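Local coordinates for protein putative NAD-dependent epimerase/dehydratase (Bacillus halodurans, PDB 3E8X) that binds NADP through a Rossmann-type nucleotide-binding domain and is probably an NAD(P)-dependent epimerase or dehydratase, its substrate and reaction not established, at residues R23-G28 with S79-S84; E47-V52 with D68-N73. All coordinates share one frame; numbering follows the deposited sequence.

Contact 1. Residues R23-G28 with S79-S84; sequences RVLVVG and SHAFAS
Leu-25 on the first strand of the Rossmann-type fold, 23-27, meets Ala-81 and Phe-82 of a 3-10 turn that lies across one face of the sheet. Its CD2 stands over the middle of the Phe-82 ring, 3.7 Å from the centroid and 5° off the ring normal, a CH-pi contact rather than an edge approach. CG anti to the backbone N (chi1 -175°) carries the branch toward 79-84, where the other methyl, CD1, lies 3.7 Å from Ala-81 O. At the start of the strand Arg-23 bends at chi3 and lays one edge of its guanidinium against the 83-84 backbone. NH2 donates to Ser-84 O at 2.9 Å, nearly straight at 170°; the oxygen lies in the guanidinium plane, whereas the donor sits well above the plane of the carbonyl. NH1 forms a salt bridge with Asp-68. A leucine in place of Arg-23 would probably leave Ser-84 O without this donor and the Asp-68 carboxylate without its charged mate. Strand 47-52 flanks the packing, with Val-49 and Met-51 against Leu-25; Phe-82 also touches Val-88 of strand 87-90, and helix 32-43 covers Val-24 and Val-26 on the reverse face.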
ATOM      1  N   ARG A  23      25.081  12.862  -9.312  1.00 46.90           N
ATOM      2  CA  ARG A  23      25.265  11.987  -8.187  1.00 47.44           C
ATOM      3  C   ARG A  23      23.952  11.225  -8.006  1.00 46.47           C
ATOM      4  O   ARG A  23      22.931  11.790  -7.662  1.00 45.83           O
ATOM      5  CB  ARG A  23      25.618  12.757  -6.921  1.00 46.75           C
ATOM      6  CG  ARG A  23      26.985  13.361  -6.939  1.00 48.74           C
ATOM      7  CD  ARG A  23      27.494  13.694  -5.517  1.00 51.06           C
ATOM      8  NE  ARG A  23      28.241  12.593  -4.867  1.00 53.64           N
ATOM      9  CZ  ARG A  23      27.982  12.054  -3.670  1.00 52.90           C
ATOM     10  NH1 ARG A  23      28.765  11.098  -3.207  1.00 52.69           N
ATOM     11  NH2 ARG A  23      26.964  12.442  -2.916  1.00 53.59           N
ATOM     12  N   VAL A  24      24.006   9.934  -8.289  1.00 46.31           N
ATOM     13  CA  VAL A  24      22.829   9.092  -8.318  1.00 46.69           C
ATOM     14  C   VAL A  24      22.920   8.112  -7.145  1.00 46.56           C
ATOM     15  O   VAL A  24      23.836   7.263  -7.108  1.00 47.68           O
ATOM     16  CB  VAL A  24      22.723   8.340  -9.655  1.00 45.50           C
ATOM     17  CG1 VAL A  24      21.412   7.620  -9.763  1.00 45.76           C
ATOM     18  CG2 VAL A  24      22.945   9.324 -10.854  1.00 44.81           C
ATOM     19  N   LEU A  25      22.006   8.285  -6.183  1.00 47.32           N
ATOM     20  CA  LEU A  25      21.811   7.320  -5.120  1.00 47.41           C
ATOM     21  C   LEU A  25      21.106   6.093  -5.673  1.00 47.38           C
ATOM     22  O   LEU A  25      19.983   6.190  -6.178  1.00 47.80           O
ATOM     23  CB  LEU A  25      20.984   7.878  -3.982  1.00 47.46           C
ATOM     24  CG  LEU A  25      20.803   6.996  -2.736  1.00 47.00           C
ATOM     25  CD1 LEU A  25      22.195   6.781  -2.000  1.00 46.35           C
ATOM     26  CD2 LEU A  25      19.749   7.694  -1.846  1.00 46.06           C
ATOM     27  N   VAL A  26      21.777   4.948  -5.565  1.00 47.63           N
ATOM     28  CA  VAL A  26      21.153   3.632  -5.900  1.00 47.62           C
ATOM     29  C   VAL A  26      20.705   2.939  -4.583  1.00 47.67           C
ATOM     30  O   VAL A  26      21.522   2.525  -3.757  1.00 48.22           O
ATOM     31  CB  VAL A  26      22.070   2.766  -6.740  1.00 46.67           C
ATOM     32  CG1 VAL A  26      21.311   1.452  -7.184  1.00 46.86           C
ATOM     33  CG2 VAL A  26      22.528   3.552  -8.000  1.00 44.30           C
ATOM     34  N   VAL A  27      19.410   2.976  -4.352  1.00 48.06           N
ATOM     35  CA  VAL A  27      18.769   2.335  -3.190  1.00 48.05           C
ATOM     36  C   VAL A  27      18.598   0.862  -3.589  1.00 47.79           C
ATOM     37  O   VAL A  27      18.107   0.533  -4.666  1.00 47.08           O
ATOM     38  CB  VAL A  27      17.437   3.003  -2.834  1.00 48.83           C
ATOM     39  CG1 VAL A  27      16.725   2.301  -1.645  1.00 46.03           C
ATOM     40  CG2 VAL A  27      17.657   4.507  -2.568  1.00 46.71           C
ATOM     41  N   GLY A  28      19.085  -0.034  -2.753  1.00 47.74           N
ATOM     42  CA  GLY A  28      19.074  -1.445  -3.135  1.00 47.57           C
ATOM     43  C   GLY A  28      20.316  -1.823  -3.922  1.00 47.80           C
ATOM     44  O   GLY A  28      20.254  -2.749  -4.729  1.00 48.34           O
ATOM     45  N   SER A  79      17.737   9.017   6.237  1.00 48.50           N
ATOM     46  CA  SER A  79      17.750  10.342   5.622  1.00 48.24           C
ATOM     47  C   SER A  79      19.163  10.828   5.292  1.00 47.84           C
ATOM     48  O   SER A  79      19.358  11.486   4.289  1.00 46.34           O
ATOM     49  CB  SER A  79      16.993  11.393   6.458  1.00 47.75           C
ATOM     50  OG  SER A  79      17.333  11.341   7.815  1.00 49.81           O
ATOM     51  N   HIS A  80      20.150  10.465   6.107  1.00 48.26           N
ATOM     52  CA  HIS A  80      21.554  10.826   5.822  1.00 48.87           C
ATOM     53  C   HIS A  80      22.014  10.405   4.425  1.00 49.33           C
ATOM     54  O   HIS A  80      22.865  11.066   3.831  1.00 49.87           O
ATOM     55  CB  HIS A  80      22.507  10.258   6.892  1.00 48.87           C
ATOM     56  CG  HIS A  80      22.526   8.758   6.973  1.00 50.77           C
ATOM     57  ND1 HIS A  80      21.510   8.026   7.566  1.00 51.47           N
ATOM     58  CD2 HIS A  80      23.456   7.854   6.574  1.00 50.64           C
ATOM     59  CE1 HIS A  80      21.812   6.740   7.518  1.00 50.71           C
ATOM     60  NE2 HIS A  80      22.983   6.608   6.917  1.00 50.65           N
ATOM     61  N   ALA A  81      21.424   9.325   3.912  1.00 49.72           N
ATOM     62  CA  ALA A  81      21.773   8.731   2.604  1.00 50.34           C
ATOM     63  C   ALA A  81      21.546   9.680   1.440  1.00 50.21           C
ATOM     64  O   ALA A  81      22.208   9.544   0.421  1.00 50.76           O
ATOM     65  CB  ALA A  81      20.972   7.456   2.370  1.00 49.79           C
ATOM     66  N   PHE A  82      20.642  10.648   1.622  1.00 49.64           N
ATOM     67  CA  PHE A  82      20.162  11.517   0.534  1.00 49.54           C
ATOM     68  C   PHE A  82      20.932  12.829   0.420  1.00 49.16           C
ATOM     69  O   PHE A  82      20.616  13.647  -0.429  1.00 49.82           O
ATOM     70  CB  PHE A  82      18.671  11.774   0.692  1.00 49.10           C
ATOM     71  CG  PHE A  82      17.816  10.600   0.307  1.00 49.31           C
ATOM     72  CD1 PHE A  82      17.727   9.493   1.115  1.00 52.54           C
ATOM     73  CD2 PHE A  82      17.091  10.604  -0.852  1.00 48.07           C
ATOM     74  CE1 PHE A  82      16.952   8.393   0.736  1.00 52.81           C
ATOM     75  CE2 PHE A  82      16.298   9.529  -1.195  1.00 48.62           C
ATOM     76  CZ  PHE A  82      16.243   8.426  -0.398  1.00 49.38           C
ATOM     77  N   ALA A  83      21.974  12.974   1.232  1.00 48.65           N
ATOM     78  CA  ALA A  83      22.848  14.147   1.236  1.00 49.23           C
ATOM     79  C   ALA A  83      23.651  14.248  -0.048  1.00 49.05           C
ATOM     80  O   ALA A  83      24.198  13.253  -0.527  1.00 49.82           O
ATOM     81  CB  ALA A  83      23.790  14.095   2.434  1.00 48.74           C
ATOM     82  N   SER A  84      23.728  15.454  -0.601  1.00 48.54           N
ATOM     83  CA  SER A  84      24.414  15.700  -1.886  1.00 49.03           C
ATOM     84  C   SER A  84      24.046  14.775  -3.048  1.00 48.64           C
ATOM     85  O   SER A  84      24.917  14.342  -3.782  1.00 50.41           O
ATOM     86  CB  SER A  84      25.920  15.713  -1.681  1.00 48.92           C
ATOM     87  OG  SER A  84      26.254  16.706  -0.708  1.00 50.20           O
TER

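Contact 2. Residues E47-V52 with D68-N73; sequences EPVAMV and DIVVAN. With NAP (NADP nicotinamide-adenine-dinucleotide phosphate), chain B.
Val-52 and Ile-69 interlock between two neighbouring parallel strands, 47-52 and 68-71, which with helix 58-63 make a beta-alpha-beta unit of the Rossmann-type fold. The strand axes come within 4.6 Å and cross at -25°, running in the same direction. Residues 50 and 52 alternately donate to and accept from 68, 70 and 72, as in regular parallel pairing; of the four bonds, Val-70 N to Ala-50 O is the shortest, at 2.8 Å, and the straightest.

On the face bearing Ala-50 and Val-52, the small Ala-50 makes a shallow hollow. The bent end of Ile-69 fills it, CD1 resting 3.7 Å from Ala-50 CB, because both chi1 and chi2 lie near -60° and turn that methyl back toward the neighbouring strand. Ile-69 CG2 meanwhile abuts Val-52 CG2 at 3.6 Å, so the two branches of the isoleucine engage successive residues of that face. Leu-61 of helix 58-63 touches Ala-50, Val-52 and Ile-69, covering the patch.

On the other face Val-70 is the bump between Val-49 and Met-51. Its CG1 meets Val-49 CG1, the two side chains crossing at about a right angle, while CG2 presses on Met-51 CB at 3.6 Å. The selenomethionine runs extended through chi1 and chi2, then bends at chi3, passing over Ala-72, whose CB lies 4.0 Å from Met-51 CG; its CE ends beside the Asn-73 carbonyl carbon. Leu-25 of strand 23-27 packs against this face.

At the two ends polar groups take over. One water donates to both Glu-47 OE1 and Asp-68 OD2; the latter is salt-bridged to Arg-23 NH1, whereas Arg-23 NE makes only a long, weak ion pair with Glu-47. Beyond the strand, Asn-73 OD1, which also accepts from Glu-75 N, receives a weak hydrogen bond from the adenine amino group, N6A of NADP, at 3.3 Å.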
ATOM      1  N   GLU A  47      28.044   9.755 -11.055  1.00 49.88           N
ATOM      2  CA  GLU A  47      28.653   9.312  -9.813  0.60 50.67           C
ATOM      3  C   GLU A  47      27.633   8.467  -9.059  1.00 49.90           C
ATOM      4  O   GLU A  47      26.754   8.990  -8.428  1.00 49.77           O
ATOM      5  CB  GLU A  47      29.128  10.509  -8.993  0.60 50.70           C
ATOM      6  CG  GLU A  47      30.085  11.362  -9.767  0.60 52.70           C
ATOM      7  CD  GLU A  47      31.010  12.184  -8.894  0.60 53.65           C
ATOM      8  OE1 GLU A  47      30.636  12.535  -7.745  0.60 58.65           O
ATOM      9  OE2 GLU A  47      32.113  12.501  -9.378  0.60 56.22           O
ATOM     10  N   PRO A  48      27.766   7.115  -9.157  1.00 50.39           N
ATOM     11  CA  PRO A  48      26.872   6.253  -8.413  1.00 49.89           C
ATOM     12  C   PRO A  48      27.248   6.149  -6.934  1.00 49.34           C
ATOM     13  O   PRO A  48      28.415   5.895  -6.567  1.00 49.67           O
ATOM     14  CB  PRO A  48      26.993   4.886  -9.134  1.00 49.50           C
ATOM     15  CG  PRO A  48      27.872   5.097 -10.284  1.00 50.55           C
ATOM     16  CD  PRO A  48      28.708   6.300  -9.954  1.00 50.16           C
ATOM     17  N   VAL A  49      26.238   6.385  -6.091  1.00 49.39           N
ATOM     18  CA  VAL A  49      26.354   6.320  -4.648  1.00 48.11           C
ATOM     19  C   VAL A  49      25.561   5.098  -4.264  1.00 48.43           C
ATOM     20  O   VAL A  49      24.359   5.054  -4.457  1.00 47.70           O
ATOM     21  CB  VAL A  49      25.847   7.626  -3.944  1.00 48.56           C
ATOM     22  CG1 VAL A  49      25.907   7.477  -2.386  1.00 46.85           C
ATOM     23  CG2 VAL A  49      26.641   8.892  -4.448  1.00 43.84           C
ATOM     24  N   ALA A  50      26.255   4.079  -3.744  1.00 48.18           N
ATOM     25  CA  ALA A  50      25.596   2.824  -3.383  1.00 48.52           C
ATOM     26  C   ALA A  50      25.120   2.872  -1.950  1.00 48.48           C
ATOM     27  O   ALA A  50      25.922   3.134  -1.028  1.00 47.45           O
ATOM     28  CB  ALA A  50      26.566   1.638  -3.593  1.00 48.76           C
HETATM   29  N   MSE A  51      23.828   2.626  -1.752  1.00 47.62           N
HETATM   30  CA  MSE A  51      23.285   2.462  -0.394  1.00 47.68           C
HETATM   31  C   MSE A  51      23.218   0.966  -0.056  1.00 47.33           C
HETATM   32  O   MSE A  51      22.604   0.157  -0.768  1.00 46.29           O
HETATM   33  CB  MSE A  51      21.899   3.122  -0.227  1.00 47.29           C
HETATM   34  CG  MSE A  51      21.207   2.914   1.129  1.00 47.09           C
HETATM   35 SE   MSE A  51      19.549   3.916   1.186  0.75 49.23          SE
HETATM   36  CE  MSE A  51      18.288   2.889   2.376  1.00 45.16           C
ATOM     37  N   VAL A  52      23.835   0.648   1.068  1.00 47.23           N
ATOM     38  CA  VAL A  52      23.978  -0.727   1.574  1.00 47.39           C
ATOM     39  C   VAL A  52      23.612  -0.799   3.057  1.00 46.86           C
ATOM     40  O   VAL A  52      23.804   0.146   3.788  1.00 46.34           O
ATOM     41  CB  VAL A  52      25.442  -1.258   1.364  1.00 46.00           C
ATOM     42  CG1 VAL A  52      25.710  -1.281  -0.083  1.00 47.12           C
ATOM     43  CG2 VAL A  52      26.480  -0.368   2.049  1.00 45.57           C
ATOM     44  N   ASP A  68      30.872   6.263  -4.095  1.00 48.51           N
ATOM     45  CA  ASP A  68      30.707   6.466  -2.655  0.60 49.01           C
ATOM     46  C   ASP A  68      29.760   5.394  -2.153  1.00 48.29           C
ATOM     47  O   ASP A  68      29.002   4.840  -2.924  1.00 48.42           O
ATOM     48  CB  ASP A  68      30.160   7.875  -2.347  0.60 49.05           C
ATOM     49  CG  ASP A  68      31.217   8.802  -1.735  0.60 52.21           C
ATOM     50  OD1 ASP A  68      31.788   8.414  -0.680  0.60 55.10           O
ATOM     51  OD2 ASP A  68      31.467   9.912  -2.287  0.60 54.59           O
ATOM     52  N   ILE A  69      29.842   5.102  -0.870  1.00 47.57           N
ATOM     53  CA  ILE A  69      29.018   4.112  -0.220  1.00 47.48           C
ATOM     54  C   ILE A  69      28.387   4.833   0.943  1.00 47.76           C
ATOM     55  O   ILE A  69      29.057   5.680   1.653  1.00 45.09           O
ATOM     56  CB  ILE A  69      29.866   2.942   0.339  1.00 47.92           C
ATOM     57  CG1 ILE A  69      30.655   2.217  -0.775  1.00 49.79           C
ATOM     58  CG2 ILE A  69      29.034   1.996   1.161  1.00 47.70           C
ATOM     59  CD1 ILE A  69      29.910   1.534  -1.904  1.00 45.50           C
ATOM     60  N   VAL A  70      27.100   4.573   1.117  1.00 47.57           N
ATOM     61  CA  VAL A  70      26.377   5.049   2.286  1.00 47.96           C
ATOM     62  C   VAL A  70      25.695   3.844   2.916  1.00 47.85           C
ATOM     63  O   VAL A  70      25.047   3.035   2.218  1.00 48.08           O
ATOM     64  CB  VAL A  70      25.346   6.184   1.947  1.00 48.95           C
ATOM     65  CG1 VAL A  70      26.051   7.337   1.313  1.00 49.73           C
ATOM     66  CG2 VAL A  70      24.159   5.676   1.023  1.00 48.53           C
ATOM     67  N   VAL A  71      25.850   3.747   4.229  1.00 47.26           N
ATOM     68  CA  VAL A  71      25.342   2.638   5.030  1.00 47.26           C
ATOM     69  C   VAL A  71      24.020   3.109   5.653  1.00 47.26           C
ATOM     70  O   VAL A  71      23.998   4.015   6.464  1.00 46.19           O
ATOM     71  CB  VAL A  71      26.416   2.220   6.112  1.00 47.20           C
ATOM     72  CG1 VAL A  71      25.898   1.099   7.059  1.00 43.84           C
ATOM     73  CG2 VAL A  71      27.727   1.836   5.398  1.00 46.36           C
ATOM     74  N   ALA A  72      22.908   2.530   5.197  1.00 47.55           N
ATOM     75  CA  ALA A  72      21.584   2.938   5.634  1.00 47.32           C
ATOM     76  C   ALA A  72      20.646   1.775   5.353  1.00 47.84           C
ATOM     77  O   ALA A  72      20.977   0.892   4.592  1.00 47.23           O
ATOM     78  CB  ALA A  72      21.136   4.187   4.906  1.00 47.19           C
ATOM     79  N   ASN A  73      19.485   1.791   5.997  1.00 48.46           N
ATOM     80  CA  ASN A  73      18.541   0.687   6.001  1.00 48.80           C
ATOM     81  C   ASN A  73      17.156   1.319   5.787  1.00 48.18           C
ATOM     82  O   ASN A  73      16.789   2.231   6.474  1.00 49.44           O
ATOM     83  CB  ASN A  73      18.699  -0.017   7.365  1.00 48.98           C
ATOM     84  CG  ASN A  73      17.797  -1.212   7.562  1.00 51.11           C
ATOM     85  OD1 ASN A  73      16.673  -1.264   7.108  1.00 50.04           O
ATOM     86  ND2 ASN A  73      18.293  -2.174   8.329  1.00 56.52           N
TER
HETATM   87  PA  NAP B 500      17.644  -8.290  -5.763  0.60 55.92           P
HETATM   88  O1A NAP B 500      16.785  -9.051  -4.748  0.60 54.50           O
HETATM   89  O2A NAP B 500      18.895  -8.935  -6.321  0.60 54.76           O
HETATM   90  O5B NAP B 500      17.939  -6.841  -5.103  0.60 57.97           O
HETATM   91  C5B NAP B 500      17.273  -6.349  -3.926  0.60 57.19           C
HETATM   92  C4B NAP B 500      18.193  -5.546  -3.007  0.60 56.20           C
HETATM   93  O4B NAP B 500      17.353  -4.918  -2.022  0.60 55.38           O
HETATM   94  C3B NAP B 500      19.249  -6.370  -2.227  0.60 56.44           C
HETATM   95  O3B NAP B 500      20.608  -5.958  -2.462  0.60 55.22           O
HETATM   96  C2B NAP B 500      18.922  -6.125  -0.763  0.60 56.76           C
HETATM   97  O2B NAP B 500      20.048  -6.011   0.141  0.60 56.73           O
HETATM   98  C1B NAP B 500      18.151  -4.798  -0.849  0.60 57.36           C
HETATM   99  N9A NAP B 500      17.392  -4.575   0.408  0.60 57.64           N
HETATM  100  C8A NAP B 500      16.565  -5.443   1.011  0.60 57.60           C
HETATM  101  N7A NAP B 500      16.112  -4.889   2.152  0.60 57.19           N
HETATM  102  C5A NAP B 500      16.663  -3.662   2.251  0.60 57.69           C
HETATM  103  C6A NAP B 500      16.579  -2.631   3.193  0.60 57.58           C
HETATM  104  N6A NAP B 500      15.797  -2.771   4.283  0.60 57.72           N
HETATM  105  N1A NAP B 500      17.294  -1.494   3.035  0.60 57.44           N
HETATM  106  C2A NAP B 500      18.075  -1.352   1.962  0.60 57.28           C
HETATM  107  N3A NAP B 500      18.185  -2.323   1.034  0.60 57.93           N
HETATM  108  C4A NAP B 500      17.485  -3.483   1.155  0.60 57.71           C
HETATM  109  O3  NAP B 500      16.668  -7.924  -7.024  0.60 57.07           O
HETATM  110  PN  NAP B 500      17.077  -7.691  -8.589  0.60 54.77           P
HETATM  111  O1N NAP B 500      17.034  -9.043  -9.246  0.60 56.46           O
HETATM  112  O2N NAP B 500      18.248  -6.734  -8.581  0.60 51.55           O
HETATM  113  O5D NAP B 500      15.786  -6.999  -9.243  0.60 53.03           O
HETATM  114  C5D NAP B 500      15.515  -5.616  -9.047  0.60 54.57           C
HETATM  115  C4D NAP B 500      14.017  -5.466  -8.852  0.60 54.59           C
HETATM  116  O4D NAP B 500      13.293  -5.873 -10.014  0.60 53.96           O
HETATM  117  C3D NAP B 500      13.511  -6.343  -7.716  0.60 54.57           C
HETATM  118  O3D NAP B 500      13.690  -5.645  -6.474  0.60 54.90           O
HETATM  119  C2D NAP B 500      12.076  -6.690  -8.128  0.60 53.47           C
HETATM  120  O2D NAP B 500      11.103  -5.978  -7.394  0.60 45.51           O
HETATM  121  C1D NAP B 500      11.974  -6.289  -9.618  0.60 54.44           C
HETATM  122  N1N NAP B 500      11.451  -7.337 -10.550  0.60 54.50           N
HETATM  123  C2N NAP B 500      11.843  -8.633 -10.485  0.60 55.26           C
HETATM  124  C3N NAP B 500      11.331  -9.578 -11.400  0.60 54.63           C
HETATM  125  C7N NAP B 500      11.764 -11.028 -11.398  0.60 54.32           C
HETATM  126  O7N NAP B 500      11.548 -11.715 -12.413  0.60 49.75           O
HETATM  127  N7N NAP B 500      12.418 -11.505 -10.326  0.60 53.88           N
HETATM  128  C4N NAP B 500      10.416  -9.165 -12.371  0.60 55.03           C
HETATM  129  C5N NAP B 500      10.038  -7.834 -12.418  0.60 54.50           C
HETATM  130  C6N NAP B 500      10.575  -6.949 -11.497  0.60 53.48           C
HETATM  131  P2B NAP B 500      21.042  -7.240   0.573  0.60 55.25           P
HETATM  132  O1X NAP B 500      22.127  -7.283  -0.470  0.60 53.94           O
HETATM  133  O2X NAP B 500      21.574  -6.812   1.937  0.60 56.56           O
HETATM  134  O3X NAP B 500      20.144  -8.458   0.531  0.60 54.50           O
HETATM  135  O   HOH W   1      30.591  10.524  -5.316  1.00 59.10           O

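From the N terminus the chain runs through strand 23-27, helix 32-43 and strand 47-52, then by way of helix 58-63 into strand 68-71. There contact 2 closes the shorter loop, with 15 residues between its segments. The chain then continues to 79-84, where contact 1 closes a longer loop of 50 intervening residues, so contact 2 is nested within contact 1. Their centres lie about 6 Å apart. They are joined through the pairing of strands 23-27 and 47-52, where Val-24 O and Val-49 N, 2.8 Å apart, probably form a hydrogen bond. Together they tie three parallel strands to the segment leading into strand 87-90.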